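Long-range contacts in ABC transporter periplasmic peptide-binding protein (Pseudoalteromonas, PDB 4QFK), which probably captures dipeptides or other short peptides in the periplasm and delivers them to an ABC transporter for uptake: residues Val284-Asn289 with Met507-Ser512; Val91-Arg96 with His161-Glu166; Pro465-Leu470 with Gln491-Glu496. All coordinates share one frame; numbering follows the deposited sequence.

From the N terminus, contact 2 comes first: Val91-Arg96 returns to meet His161-Glu166, joining the two middle strands of a four-stranded antiparallel sheet and closing a loop that carries helix 115-126. Only then does contact 1 open, at Val284-Asn289, and it waits more than two hundred residues for its partner strand at Met507-Ser512. Contact 3 both opens and closes within that long excursion, clasping helix 465-475 to helix 480-497, and the latter leads straight into strand 500-513, which completes contact 1. No two contacts touch or cross. Contacts 1 and 3 approach to about 12 Å between nearest atoms, whereas contact 2 stays about 23 Å from contact 1 and about 22 Å from contact 3, again between nearest atoms.

Contact 1 of 3, residues Val284-Asn289 with Met507-Ser512; sequences VERETN and MRFQAS
Arg286 and Phe509 stand side by side on one face of an antiparallel strand pair, pointing the same way, with the guanidinium turned 88° from the ring plane. It is the aliphatic root of the arginine that does the touching: Arg286 CB lies 3.7 Å from Phe509 CD2, approaching the ring obliquely. Further out, Met507 folds back at chi3 so that its methyl, CE, sits 4.2 Å above the plane of the Arg286 guanidinium, over its centre. A long, flexible methionine suits this place, since it reaches past Thr288 CG2, which touches the sulfur, to lie over a flat cation.

The other face belongs to Glu285, Gln510, Glu287 and Arg508. Glu285 and Gln510 run alongside one another, and Glu285 OE1 accepts a 2.7 Å hydrogen bond from a water that Ser512 OG also holds. Arg508 begins in a strained way, CG almost eclipsing the backbone N (chi1 10°), and this brings Arg508 CG within 3.4 Å of Asn289 CB. The Asn289 amide crosses the arginine, its ND2 lying 3.7 Å over one face of the guanidinium, offset toward the rim. Meanwhile NH1 and NH2 bond to the carbonyls of Gly522 and Gly525, which should fix the rotation of the group.

Between the two faces, Glu285 pairs with Gln510 and Glu287 with Arg508 by two backbone bonds each; the shortest, Glu285 N to Gln510 O, is 2.7 Å.

The long antiparallel pair is consistent with the strands that link the lobes in periplasmic binding proteins. Strand 500-513 is central to the ten-stranded mixed sheet. It lies between strand 282-297 and the short strand 264-265, where Ala511 bonds to Thr265, and Phe509 packs against Pro268 and against Leu273 of helix 270-274.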
loop_
_atom_site.group_PDB
_atom_site.type_symbol
_atom_site.label_atom_id
_atom_site.label_comp_id
_atom_site.label_asym_id
_atom_site.label_seq_id
_atom_site.Cartn_x
_atom_site.Cartn_y
_atom_site.Cartn_z
ATOM N N VAL A 284 -22.142 -6.552 -3.677
ATOM C CA VAL A 284 -20.913 -7.031 -3.067
ATOM C C VAL A 284 -19.814 -7.022 -4.121
ATOM O O VAL A 284 -19.997 -7.511 -5.235
ATOM C CB VAL A 284 -21.071 -8.440 -2.459
ATOM C CG1 VAL A 284 -19.735 -8.956 -1.911
ATOM C CG2 VAL A 284 -22.126 -8.424 -1.363
ATOM N N GLU A 285 -18.682 -6.432 -3.763
ATOM C CA GLU A 285 -17.557 -6.289 -4.674
ATOM C C GLU A 285 -16.310 -7.005 -4.142
ATOM O O GLU A 285 -16.139 -7.189 -2.935
ATOM C CB GLU A 285 -17.268 -4.810 -4.913
ATOM C CG GLU A 285 -18.343 -4.118 -5.739
ATOM C CD GLU A 285 -18.322 -2.609 -5.594
ATOM O OE1 GLU A 285 -18.163 -2.123 -4.459
ATOM O OE2 GLU A 285 -18.475 -1.899 -6.610
ATOM N N ARG A 286 -15.440 -7.412 -5.056
ATOM C CA ARG A 286 -14.230 -8.106 -4.670
ATOM C C ARG A 286 -13.118 -7.869 -5.687
ATOM O O ARG A 286 -13.318 -8.029 -6.890
ATOM C CB ARG A 286 -14.526 -9.587 -4.417
ATOM C CG ARG A 286 -13.544 -10.568 -5.002
ATOM C CD ARG A 286 -14.122 -11.171 -6.280
ATOM N NE ARG A 286 -13.465 -12.421 -6.649
ATOM C CZ ARG A 286 -13.734 -13.585 -6.078
ATOM N NH1 ARG A 286 -14.643 -13.650 -5.117
ATOM N NH2 ARG A 286 -13.094 -14.678 -6.461
ATOM N N GLU A 287 -11.955 -7.453 -5.185
ATOM C CA GLU A 287 -10.805 -7.117 -6.018
ATOM C C GLU A 287 -9.506 -7.542 -5.365
ATOM O O GLU A 287 -9.222 -7.185 -4.225
ATOM C CB GLU A 287 -10.761 -5.618 -6.295
ATOM C CG GLU A 287 -11.405 -5.243 -7.591
ATOM C CD GLU A 287 -10.611 -5.741 -8.778
ATOM O OE1 GLU A 287 -10.494 -6.979 -8.969
ATOM O OE2 GLU A 287 -10.085 -4.882 -9.512
ATOM N N THR A 288 -8.705 -8.311 -6.086
ATOM C CA THR A 288 -7.430 -8.748 -5.542
ATOM C C THR A 288 -6.558 -7.507 -5.361
ATOM O O THR A 288 -6.334 -6.753 -6.312
ATOM C CB THR A 288 -6.764 -9.777 -6.457
ATOM O OG1 THR A 288 -6.223 -9.109 -7.597
ATOM C CG2 THR A 288 -7.793 -10.783 -6.940
ATOM N N ASN A 289 -6.099 -7.270 -4.136
ATOM C CA ASN A 289 -5.340 -6.061 -3.847
ATOM C C ASN A 289 -3.902 -6.291 -4.265
ATOM O O ASN A 289 -3.445 -7.433 -4.256
ATOM C CB ASN A 289 -5.448 -5.709 -2.365
ATOM C CG ASN A 289 -4.525 -4.566 -1.955
ATOM O OD1 ASN A 289 -3.595 -4.766 -1.179
ATOM N ND2 ASN A 289 -4.798 -3.363 -2.443
ATOM N N MET A 507 -7.315 -10.435 -0.787
ATOM C CA MET A 507 -8.337 -9.721 -1.529
ATOM C C MET A 507 -8.989 -8.642 -0.669
ATOM O O MET A 507 -8.923 -8.682 0.563
ATOM C CB MET A 507 -9.385 -10.705 -2.060
ATOM C CG MET A 507 -8.743 -11.803 -2.887
ATOM S SD MET A 507 -9.852 -12.753 -3.934
ATOM C CE MET A 507 -11.132 -13.183 -2.738
ATOM N N ARG A 508 -9.588 -7.657 -1.324
ATOM C CA ARG A 508 -10.377 -6.665 -0.609
ATOM C C ARG A 508 -11.819 -6.839 -1.062
ATOM O O ARG A 508 -12.079 -7.190 -2.215
ATOM C CB ARG A 508 -9.867 -5.235 -0.848
ATOM C CG ARG A 508 -8.821 -5.119 -1.960
ATOM C CD ARG A 508 -8.626 -3.675 -2.446
ATOM N NE ARG A 508 -8.366 -2.751 -1.339
ATOM C CZ ARG A 508 -8.084 -1.457 -1.492
ATOM N NH1 ARG A 508 -8.032 -0.912 -2.711
ATOM N NH2 ARG A 508 -7.859 -0.705 -0.423
ATOM N N PHE A 509 -12.753 -6.665 -0.140
ATOM C CA PHE A 509 -14.158 -6.779 -0.483
ATOM C C PHE A 509 -14.793 -5.455 -0.145
ATOM O O PHE A 509 -14.206 -4.665 0.574
ATOM C CB PHE A 509 -14.841 -7.890 0.316
ATOM C CG PHE A 509 -14.262 -9.258 0.093
ATOM C CD1 PHE A 509 -13.140 -9.662 0.777
ATOM C CD2 PHE A 509 -14.858 -10.145 -0.788
ATOM C CE1 PHE A 509 -12.602 -10.921 0.575
ATOM C CE2 PHE A 509 -14.337 -11.413 -0.982
ATOM C CZ PHE A 509 -13.206 -11.799 -0.301
ATOM N N GLN A 510 -15.990 -5.217 -0.663
ATOM C CA GLN A 510 -16.773 -4.033 -0.315
ATOM C C GLN A 510 -18.252 -4.332 -0.497
ATOM O O GLN A 510 -18.655 -4.858 -1.524
ATOM C CB GLN A 510 -16.385 -2.840 -1.192
ATOM C CG GLN A 510 -17.303 -1.643 -1.038
ATOM C CD GLN A 510 -16.836 -0.429 -1.841
ATOM O OE1 GLN A 510 -17.298 -0.195 -2.957
ATOM N NE2 GLN A 510 -15.923 0.342 -1.273
ATOM N N ALA A 511 -19.063 -4.027 0.507
ATOM C CA ALA A 511 -20.503 -4.170 0.362
ATOM C C ALA A 511 -21.157 -2.790 0.402
ATOM O O ALA A 511 -20.725 -1.907 1.141
ATOM C CB ALA A 511 -21.049 -5.056 1.454
ATOM N N SER A 512 -22.186 -2.600 -0.406
ATOM C CA SER A 512 -22.883 -1.326 -0.458
ATOM C C SER A 512 -24.337 -1.511 -0.863
ATOM O O SER A 512 -24.713 -2.529 -1.435
ATOM C CB SER A 512 -22.225 -0.426 -1.482
ATOM O OG SER A 512 -22.119 -1.140 -2.691
HETATM O O HOH W 1 -20.055 -2.855 -2.719
#

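Contact 2 of 3, residues Val91-Arg96 with His161-Glu166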
loop_
_atom_site.group_PDB
_atom_site.type_symbol
_atom_site.label_atom_id
_atom_site.label_comp_id
_atom_site.label_asym_id
_atom_site.label_seq_id
_atom_site.Cartn_x
_atom_site.Cartn_y
_atom_site.Cartn_z
ATOM N N VAL A 91 12.466 18.452 -10.358
ATOM C CA VAL A 91 11.115 18.183 -10.828
ATOM C C VAL A 91 10.271 19.441 -10.639
ATOM O O VAL A 91 10.089 19.921 -9.520
ATOM C CB VAL A 91 10.478 16.990 -10.077
ATOM C CG1 VAL A 91 9.146 16.592 -10.712
ATOM C CG2 VAL A 91 11.432 15.800 -10.064
ATOM N N THR A 92 9.759 19.974 -11.739
ATOM C CA THR A 92 9.050 21.237 -11.702
ATOM C C THR A 92 7.564 21.045 -11.973
ATOM O O THR A 92 7.178 20.602 -13.056
ATOM C CB THR A 92 9.610 22.219 -12.742
ATOM O OG1 THR A 92 10.950 22.598 -12.384
ATOM C CG2 THR A 92 8.734 23.462 -12.819
ATOM N N PHE A 93 6.739 21.387 -10.988
ATOM C CA PHE A 93 5.286 21.288 -11.125
ATOM C C PHE A 93 4.685 22.663 -11.435
ATOM O O PHE A 93 4.940 23.642 -10.733
ATOM C CB PHE A 93 4.648 20.720 -9.842
ATOM C CG PHE A 93 5.127 19.327 -9.463
ATOM C CD1 PHE A 93 6.269 19.151 -8.694
ATOM C CD2 PHE A 93 4.439 18.210 -9.870
ATOM C CE1 PHE A 93 6.709 17.890 -8.344
ATOM C CE2 PHE A 93 4.869 16.948 -9.523
ATOM C CZ PHE A 93 6.009 16.789 -8.758
ATOM N N THR A 94 3.903 22.740 -12.502
ATOM C CA THR A 94 3.108 23.921 -12.756
ATOM C C THR A 94 1.794 23.666 -12.044
ATOM O O THR A 94 1.313 22.534 -12.032
ATOM C CB THR A 94 2.877 24.112 -14.253
ATOM O OG1 THR A 94 4.143 24.234 -14.907
ATOM C CG2 THR A 94 2.065 25.370 -14.519
ATOM N N LEU A 95 1.208 24.700 -11.450
ATOM C CA LEU A 95 0.063 24.496 -10.564
ATOM C C LEU A 95 -1.266 25.095 -11.054
ATOM O O LEU A 95 -1.326 26.249 -11.473
ATOM C CB LEU A 95 0.388 24.994 -9.141
ATOM C CG LEU A 95 1.617 24.390 -8.455
ATOM C CD1 LEU A 95 1.980 25.131 -7.181
ATOM C CD2 LEU A 95 1.410 22.905 -8.164
ATOM N N ARG A 96 -2.331 24.301 -10.954
ATOM C CA ARG A 96 -3.684 24.745 -11.264
ATOM C C ARG A 96 -3.977 26.123 -10.664
ATOM O O ARG A 96 -3.681 26.371 -9.501
ATOM C CB ARG A 96 -4.711 23.734 -10.729
ATOM C CG ARG A 96 -5.402 22.915 -11.795
ATOM C CD ARG A 96 -6.747 22.377 -11.359
ATOM N NE ARG A 96 -7.828 23.050 -12.073
ATOM C CZ ARG A 96 -8.370 22.584 -13.198
ATOM N NH1 ARG A 96 -9.349 23.250 -13.802
ATOM N NH2 ARG A 96 -7.940 21.435 -13.709
ATOM N N HIS A 161 2.667 29.864 -9.177
ATOM C CA HIS A 161 1.986 28.668 -9.623
ATOM C C HIS A 161 2.978 27.749 -10.323
ATOM O O HIS A 161 2.665 27.050 -11.277
ATOM C CB HIS A 161 0.797 29.052 -10.500
ATOM C CG HIS A 161 -0.258 29.823 -9.763
ATOM N ND1 HIS A 161 -1.086 29.244 -8.820
ATOM C CD2 HIS A 161 -0.597 31.132 -9.803
ATOM C CE1 HIS A 161 -1.898 30.161 -8.325
ATOM N NE2 HIS A 161 -1.625 31.313 -8.904
ATOM N N GLN A 162 4.199 27.756 -9.825
ATOM C CA GLN A 162 5.186 26.818 -10.318
ATOM C C GLN A 162 6.221 26.580 -9.227
ATOM O O GLN A 162 6.644 27.514 -8.546
ATOM C CB GLN A 162 5.812 27.318 -11.630
ATOM C CG GLN A 162 6.791 26.335 -12.270
ATOM C CD GLN A 162 7.437 26.871 -13.550
ATOM O OE1 GLN A 162 8.655 26.985 -13.633
ATOM N NE2 GLN A 162 6.619 27.185 -14.550
ATOM N N VAL A 163 6.617 25.327 -9.061
ATOM C CA VAL A 163 7.417 24.935 -7.912
ATOM C C VAL A 163 8.422 23.887 -8.372
ATOM O O VAL A 163 8.098 23.043 -9.216
ATOM C CB VAL A 163 6.481 24.371 -6.791
ATOM C CG1 VAL A 163 6.565 22.863 -6.702
ATOM C CG2 VAL A 163 6.776 25.005 -5.458
ATOM N N ARG A 164 9.647 23.948 -7.863
ATOM C CA ARG A 164 10.657 22.980 -8.271
ATOM C C ARG A 164 11.219 22.227 -7.089
ATOM O O ARG A 164 11.754 22.832 -6.167
ATOM C CB ARG A 164 11.795 23.662 -9.034
ATOM C CG ARG A 164 12.936 22.727 -9.415
ATOM C CD ARG A 164 13.996 23.424 -10.309
ATOM N NE ARG A 164 14.581 24.616 -9.698
ATOM C CZ ARG A 164 14.274 25.859 -10.062
ATOM N NH1 ARG A 164 13.392 26.065 -11.035
ATOM N NH2 ARG A 164 14.845 26.898 -9.456
ATOM N N PHE A 165 11.083 20.904 -7.123
ATOM C CA PHE A 165 11.685 20.030 -6.125
ATOM C C PHE A 165 13.106 19.717 -6.566
ATOM O O PHE A 165 13.323 19.224 -7.680
ATOM C CB PHE A 165 10.919 18.706 -6.010
ATOM C CG PHE A 165 9.609 18.797 -5.256
ATOM C CD1 PHE A 165 8.561 19.565 -5.737
ATOM C CD2 PHE A 165 9.423 18.069 -4.076
ATOM C CE1 PHE A 165 7.350 19.639 -5.037
ATOM C CE2 PHE A 165 8.229 18.127 -3.369
ATOM C CZ PHE A 165 7.183 18.916 -3.856
ATOM N N GLU A 166 14.068 20.005 -5.697
ATOM C CA GLU A 166 15.442 19.597 -5.916
ATOM C C GLU A 166 15.734 18.365 -5.063
ATOM O O GLU A 166 15.480 18.352 -3.853
ATOM C CB GLU A 166 16.409 20.744 -5.596
ATOM C CG GLU A 166 16.016 22.095 -6.234
ATOM C CD GLU A 166 16.892 22.526 -7.417
ATOM O OE1 GLU A 166 16.860 21.865 -8.480
ATOM O OE2 GLU A 166 17.591 23.556 -7.295
HETATM O O HOH W 2 11.759 25.041 -13.048
#
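Val91 with Phe165 and Phe93 with Val163 form two successive antiparallel hydrogen-bonded pairs, the strands meeting at 161° between their directions. A fifth backbone bond extends the pairing beyond the strand end: Leu95 N reaches His161 O at 2.8 Å, coming from above the carbonyl plane, 46° out of it.

The side chains divide cleanly between two faces. On the buried one, Phe93 and Phe165 sit diagonally across the strands and meet obliquely, ring planes 74° apart. Phe165 CD1 arrives at the edge of the Phe93 ring, near its plane, and lies 3.6 Å from Phe93 CE1. Both rings leave their backbones with CG anti to the carbonyl carbon, which tips each along its strand toward the other. Val163 CG1 meets the Phe93 ring obliquely, 4.2 Å from Phe93 CD1, and the beta-branched Val91 backs the CB of Phe165. Bulky apolar residues suit this face because helix 115-126 packs on it, through Ile119 against Val163 and Val118 against Phe165.

The opposite face carries Thr92, Thr94, Gln162 and Arg164. Thr92 divides its two branches between neighbours: CG2 touches Gln162 CG at 3.5 Å, while OG1 lies against the aliphatic stem of Arg164. The same hydroxyl shares a water with the arginine, which donates to it from Arg164 NH1 over 2.8 Å; the water lies in the guanidinium plane, at its edge. Arg164 NE also makes a long salt bridge to Glu166, whose OE1 is bonded to Ser90.

Chemically, then, the sheet is two-sided. Hydrophobic packing seals one side; on the other, the link between the strands' polar groups runs through a water, while the long Arg164-Glu166 ion pair stays within its own strand. One polar cost remains: His161 ND1 is buried here with no partner in the model.

Contact 3 of 3, residues Pro465-Leu470 with Gln491-Glu496; sequences PEFDLL and QSMIIE
The backbone N of Phe467 is hydrogen-bonded by the side-chain oxygen OD1 of Asn464, and Met493 SD rests 3.7 Å from the same nitrogen. No hydrogen bond spans the two helices, so the contact depends on how Met493 fits against the first turn of helix 465-475. CG of Met493 is anti to the backbone N (chi1 -174°), which carries the chain straight out across the gap between axes 10.7 Å apart. Its sulfur settles beside the CA and CB of Phe467, at the edge of the aromatic ring and 5.5 Å from the ring centroid, a Met-aromatic contact. The chain then bends at chi3, and the terminal methyl CE presses on Leu470 CD1 at 3.5 Å, tighter than usual for carbons. The carboxylate of Glu466 passes the same methyl more loosely, and the Glu466 side chain is on the exposed side of the contact.

The Phe467 ring reaches between the helices toward Ile494. Its CE1 meets Ile494 CD1 at 3.4 Å, the isoleucine tip approaching the ring obliquely. A flat ring and a branched aliphatic chain suit this buried side, whereas an unbranched, pliable methionine can thread between Phe467, Glu466 and Leu470. Replacing Met493 with an alanine would probably open a gap between the helices, taking the sulfur from beside Phe467 and leaving Leu470 CD1 without the methyl it packs on.

The helices run nearly antiparallel, at 158°, and are consecutive in the chain, so they form a helical hairpin. Leu470 continues the interface onto Tyr486 and Ala489 of helix 480-497, and Phe467 onto Ala490. Trp462 meets the Phe467 ring edge-to-face, Leu448 of helix 445-448 touches both Phe467 and Ile494, and Ile494 also reaches Leu500 at the start of strand 500-513, tying the hairpin to the large mixed sheet.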
loop_
_atom_site.group_PDB
_atom_site.type_symbol
_atom_site.label_atom_id
_atom_site.label_comp_id
_atom_site.label_asym_id
_atom_site.label_seq_id
_atom_site.Cartn_x
_atom_site.Cartn_y
_atom_site.Cartn_z
ATOM N N PRO A 465 22.377 -9.953 -10.500
ATOM C CA PRO A 465 22.652 -8.833 -11.411
ATOM C C PRO A 465 21.897 -8.938 -12.734
ATOM O O PRO A 465 21.593 -7.905 -13.326
ATOM C CB PRO A 465 24.166 -8.930 -11.635
ATOM C CG PRO A 465 24.678 -9.646 -10.417
ATOM C CD PRO A 465 23.613 -10.667 -10.134
ATOM N N GLU A 466 21.590 -10.153 -13.181
ATOM C CA GLU A 466 20.757 -10.317 -14.355
ATOM C C GLU A 466 19.321 -9.892 -14.086
ATOM O O GLU A 466 18.686 -9.229 -14.912
ATOM C CB GLU A 466 20.752 -11.759 -14.831
ATOM C CG GLU A 466 19.915 -11.934 -16.076
ATOM C CD GLU A 466 19.925 -13.365 -16.554
ATOM O OE1 GLU A 466 20.721 -14.150 -15.980
ATOM O OE2 GLU A 466 19.148 -13.704 -17.488
ATOM N N PHE A 467 18.805 -10.320 -12.943
ATOM C CA PHE A 467 17.492 -9.897 -12.483
ATOM C C PHE A 467 17.445 -8.382 -12.375
ATOM O O PHE A 467 16.532 -7.751 -12.895
ATOM C CB PHE A 467 17.210 -10.527 -11.119
ATOM C CG PHE A 467 15.885 -10.143 -10.515
ATOM C CD1 PHE A 467 14.729 -10.818 -10.861
ATOM C CD2 PHE A 467 15.809 -9.141 -9.563
ATOM C CE1 PHE A 467 13.514 -10.486 -10.284
ATOM C CE2 PHE A 467 14.589 -8.806 -8.977
ATOM C CZ PHE A 467 13.442 -9.483 -9.346
ATOM N N ASP A 468 18.435 -7.804 -11.698
ATOM C CA ASP A 468 18.484 -6.355 -11.499
ATOM C C ASP A 468 18.528 -5.590 -12.825
ATOM O O ASP A 468 17.895 -4.539 -12.976
ATOM C CB ASP A 468 19.682 -5.968 -10.622
ATOM C CG ASP A 468 19.418 -6.191 -9.135
ATOM O OD1 ASP A 468 18.426 -6.870 -8.797
ATOM O OD2 ASP A 468 20.197 -5.693 -8.292
ATOM N N LEU A 469 19.275 -6.118 -13.789
ATOM C CA LEU A 469 19.402 -5.454 -15.079
ATOM C C LEU A 469 18.038 -5.370 -15.765
ATOM O O LEU A 469 17.711 -4.354 -16.403
ATOM C CB LEU A 469 20.424 -6.176 -15.971
ATOM C CG LEU A 469 20.705 -5.628 -17.381
ATOM C CD1 LEU A 469 21.374 -4.239 -17.362
ATOM C CD2 LEU A 469 21.542 -6.636 -18.183
ATOM N N LEU A 470 17.233 -6.423 -15.630
ATOM C CA LEU A 470 15.904 -6.391 -16.231
ATOM C C LEU A 470 15.132 -5.217 -15.637
ATOM O O LEU A 470 14.348 -4.578 -16.331
ATOM C CB LEU A 470 15.137 -7.699 -16.014
ATOM C CG LEU A 470 15.632 -8.997 -16.650
ATOM C CD1 LEU A 470 14.918 -10.188 -16.011
ATOM C CD2 LEU A 470 15.425 -9.003 -18.164
ATOM N N GLN A 491 9.473 -12.053 -13.670
ATOM C CA GLN A 491 8.555 -12.966 -12.995
ATOM C C GLN A 491 8.993 -14.400 -13.248
ATOM O O GLN A 491 8.970 -15.248 -12.347
ATOM C CB GLN A 491 7.127 -12.757 -13.495
ATOM C CG GLN A 491 6.456 -11.545 -12.900
ATOM C CD GLN A 491 5.252 -11.104 -13.710
ATOM O OE1 GLN A 491 5.369 -10.237 -14.595
ATOM N NE2 GLN A 491 4.094 -11.704 -13.436
ATOM N N SER A 492 9.411 -14.654 -14.484
ATOM C CA SER A 492 9.868 -15.965 -14.869
ATOM C C SER A 492 11.124 -16.316 -14.078
ATOM O O SER A 492 11.324 -17.460 -13.685
ATOM C CB SER A 492 10.157 -15.979 -16.371
ATOM O OG SER A 492 10.088 -17.291 -16.886
ATOM N N MET A 493 11.967 -15.319 -13.844
ATOM C CA MET A 493 13.216 -15.530 -13.118
ATOM C C MET A 493 12.965 -15.843 -11.637
ATOM O O MET A 493 13.726 -16.615 -11.031
ATOM C CB MET A 493 14.153 -14.327 -13.288
ATOM C CG MET A 493 15.556 -14.500 -12.692
ATOM S SD MET A 493 16.766 -13.409 -13.508
ATOM C CE MET A 493 15.962 -13.370 -15.092
ATOM N N ILE A 494 11.899 -15.273 -11.065
ATOM C CA ILE A 494 11.538 -15.570 -9.666
ATOM C C ILE A 494 11.194 -17.049 -9.456
ATOM O O ILE A 494 11.645 -17.669 -8.500
ATOM C CB ILE A 494 10.305 -14.784 -9.159
ATOM C CG1 ILE A 494 10.433 -13.281 -9.407
ATOM C CG2 ILE A 494 10.097 -15.063 -7.674
ATOM C CD1 ILE A 494 11.504 -12.665 -8.631
ATOM N N ILE A 495 10.368 -17.590 -10.348
ATOM C CA ILE A 495 9.898 -18.957 -10.228
ATOM C C ILE A 495 11.041 -19.918 -10.474
ATOM O O ILE A 495 11.089 -21.021 -9.923
ATOM C CB ILE A 495 8.748 -19.224 -11.217
ATOM C CG1 ILE A 495 7.598 -18.264 -10.917
ATOM C CG2 ILE A 495 8.266 -20.659 -11.110
ATOM C CD1 ILE A 495 7.379 -18.052 -9.424
ATOM N N GLU A 496 11.987 -19.476 -11.292
ATOM C CA GLU A 496 13.082 -20.329 -11.705
ATOM C C GLU A 496 14.134 -20.460 -10.603
ATOM O O GLU A 496 14.643 -21.553 -10.349
ATOM C CB GLU A 496 13.695 -19.784 -12.996
ATOM C CG GLU A 496 15.038 -20.377 -13.347
ATOM C CD GLU A 496 15.643 -19.750 -14.591
ATOM O OE1 GLU A 496 16.321 -18.704 -14.459
ATOM O OE2 GLU A 496 15.432 -20.307 -15.694
#